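Local structure of putative O-acetylhomoserine (Thiol)-lyase (Campylobacter jejuni, 4OC9) at residues D[351-356]-D[376-381]. The protein probably uses pyridoxal 5'-phosphate to convert O-acetylhomoserine and a thiol or sulfide into homocysteine or a related thioether amino acid. Residues are numbered along the deposited sequence; the frame is centred on the assembly and turned at random.
Sequences EHARRI and IIHPAS
Ala-353 and His-378 bring the backbones of 351-356 and 376-381 closest, with their CA atoms 7.3 Å apart. The CA atoms of Ile-356 and Ile-376 follow at 9.2 Å. The first segment is part of helix 350-359. The second is the end of strand 375-377 and the turn after it. No hydrogen bond joins the two.

Side chains bridge the gap at two points. Ala-353 CB meets the imidazole of His-378 at its edge, near the ring plane, 3.8 Å from CD2. CG of His-378 is anti to the backbone N (chi1 -180°), which carries the ring out to the helix. Ile-356 CG2 touches Ile-376 CD1 at 3.9 Å, and the two side chains cross at about a right angle. CG1 of Ile-376 points away from its backbone N (chi1 -179°), and the extended chain carries CD1 to the helix. Ile-402 of the central strand 401-405 packs on Ala-353 and Ile-356.

His-378 NE2 hydrogen-bonds to Lys-399 O, which implies that NE2 carries a proton. ND1 has a weaker partner, Ser-381 OG at 3.3 Å. Together they probably limit the buried ring's rotation. Between the segments, van der Waals packing sets helix 350-359 on the mixed five-stranded sheet, where 375-377 pairs with 401-405, and on the following loop.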
loop_
_atom_site.group_PDB
_atom_site.type_symbol
_atom_site.label_atom_id
_atom_site.label_comp_id
_atom_site.label_asym_id
_atom_site.label_seq_id
_atom_site.Cartn_x
_atom_site.Cartn_y
_atom_site.Cartn_z
ATOM N N GLU D 351 -11.222 21.989 -35.210
ATOM C CA GLU D 351 -10.796 20.751 -35.889
ATOM C C GLU D 351 -9.317 20.451 -35.744
ATOM O O GLU D 351 -8.922 19.288 -35.676
ATOM C CB GLU D 351 -11.216 20.749 -37.362
ATOM C CG GLU D 351 -12.735 20.653 -37.606
ATOM C CD GLU D 351 -13.343 19.289 -37.220
ATOM O OE1 GLU D 351 -12.627 18.268 -37.248
ATOM O OE2 GLU D 351 -14.569 19.228 -36.959
ATOM N N HIS D 352 -8.500 21.501 -35.679
ATOM C CA HIS D 352 -7.056 21.344 -35.538
ATOM C C HIS D 352 -6.724 20.918 -34.112
ATOM O O HIS D 352 -5.938 20.000 -33.904
ATOM C CB HIS D 352 -6.333 22.616 -35.989
ATOM C CG HIS D 352 -4.829 22.516 -35.983
ATOM N ND1 HIS D 352 -4.015 23.421 -35.328
ATOM C CD2 HIS D 352 -3.997 21.567 -36.482
ATOM C CE1 HIS D 352 -2.749 23.088 -35.503
ATOM N NE2 HIS D 352 -2.710 21.953 -36.180
ATOM N N ALA D 353 -7.389 21.530 -33.145
ATOM C CA ALA D 353 -7.192 21.197 -31.722
ATOM C C ALA D 353 -7.513 19.727 -31.421
ATOM O O ALA D 353 -6.868 19.070 -30.607
ATOM C CB ALA D 353 -8.059 22.071 -30.858
ATOM N N ARG D 354 -8.507 19.219 -32.132
ATOM C CA ARG D 354 -8.955 17.872 -31.981
ATOM C C ARG D 354 -7.938 16.923 -32.658
ATOM O O ARG D 354 -7.614 15.856 -32.109
ATOM C CB ARG D 354 -10.336 17.793 -32.627
ATOM C CG ARG D 354 -11.286 16.713 -32.218
ATOM C CD ARG D 354 -12.589 16.814 -33.043
ATOM N NE ARG D 354 -13.124 15.442 -33.058
ATOM C CZ ARG D 354 -12.667 14.443 -33.842
ATOM N NH1 ARG D 354 -13.216 13.220 -33.799
ATOM N NH2 ARG D 354 -11.639 14.643 -34.670
ATOM N N ARG D 355 -7.420 17.263 -33.841
ATOM C CA ARG D 355 -6.436 16.365 -34.487
ATOM C C ARG D 355 -5.213 16.215 -33.621
ATOM O O ARG D 355 -4.640 15.139 -33.543
ATOM C CB ARG D 355 -5.993 16.797 -35.890
ATOM C CG ARG D 355 -7.036 16.625 -36.974
ATOM C CD ARG D 355 -6.461 16.858 -38.372
ATOM N NE ARG D 355 -5.837 18.177 -38.530
ATOM C CZ ARG D 355 -6.493 19.311 -38.805
ATOM N NH1 ARG D 355 -7.814 19.329 -38.898
ATOM N NH2 ARG D 355 -5.826 20.450 -38.933
ATOM N N ILE D 356 -4.801 17.317 -33.015
ATOM C CA ILE D 356 -3.649 17.331 -32.145
ATOM C C ILE D 356 -3.871 16.370 -30.996
ATOM O O ILE D 356 -3.026 15.513 -30.744
ATOM C CB ILE D 356 -3.358 18.745 -31.619
ATOM C CG1 ILE D 356 -2.895 19.656 -32.765
ATOM C CG2 ILE D 356 -2.232 18.703 -30.599
ATOM C CD1 ILE D 356 -2.734 21.100 -32.380
ATOM N N ILE D 376 -2.325 15.976 -22.106
ATOM C CA ILE D 376 -3.007 16.923 -22.990
ATOM C C ILE D 376 -4.501 16.807 -22.895
ATOM O O ILE D 376 -5.015 15.737 -22.657
ATOM C CB ILE D 376 -2.542 16.722 -24.451
ATOM C CG1 ILE D 376 -3.227 17.731 -25.385
ATOM C CG2 ILE D 376 -2.812 15.310 -24.933
ATOM C CD1 ILE D 376 -2.665 17.791 -26.800
ATOM N N ILE D 377 -5.175 17.925 -23.081
ATOM C CA ILE D 377 -6.621 17.999 -23.052
ATOM C C ILE D 377 -7.174 19.258 -23.731
ATOM O O ILE D 377 -6.467 20.231 -23.902
ATOM C CB ILE D 377 -7.131 18.018 -21.626
ATOM C CG1 ILE D 377 -8.589 17.460 -21.690
ATOM C CG2 ILE D 377 -6.830 19.426 -21.008
ATOM C CD1 ILE D 377 -8.941 16.719 -20.444
ATOM N N HIS D 378 -8.442 19.188 -24.142
ATOM C CA HIS D 378 -9.191 20.291 -24.791
ATOM C C HIS D 378 -10.275 20.759 -23.801
ATOM O O HIS D 378 -11.381 20.217 -23.808
ATOM C CB HIS D 378 -9.881 19.773 -26.043
ATOM C CG HIS D 378 -10.654 20.821 -26.774
ATOM N ND1 HIS D 378 -11.913 21.226 -26.389
ATOM C CD2 HIS D 378 -10.357 21.516 -27.902
ATOM C CE1 HIS D 378 -12.354 22.140 -27.235
ATOM N NE2 HIS D 378 -11.425 22.341 -28.159
ATOM N N PRO D 379 -9.976 21.764 -22.962
ATOM C CA PRO D 379 -10.877 22.308 -21.915
ATOM C C PRO D 379 -12.342 22.631 -22.197
ATOM O O PRO D 379 -13.215 22.318 -21.373
ATOM C CB PRO D 379 -10.175 23.601 -21.490
ATOM C CG PRO D 379 -8.748 23.326 -21.747
ATOM C CD PRO D 379 -8.716 22.517 -23.014
ATOM N N ALA D 380 -12.639 23.291 -23.300
ATOM C CA ALA D 380 -14.039 23.622 -23.572
ATOM C C ALA D 380 -15.013 22.420 -23.428
ATOM O O ALA D 380 -16.000 22.510 -22.701
ATOM C CB ALA D 380 -14.165 24.258 -24.949
ATOM N N SER D 381 -14.695 21.294 -24.079
ATOM C CA SER D 381 -15.540 20.087 -24.045
ATOM C C SER D 381 -15.181 19.110 -22.917
ATOM O O SER D 381 -15.647 17.942 -22.884
ATOM C CB SER D 381 -15.334 19.326 -25.364
ATOM O OG SER D 381 -13.997 18.821 -25.495
#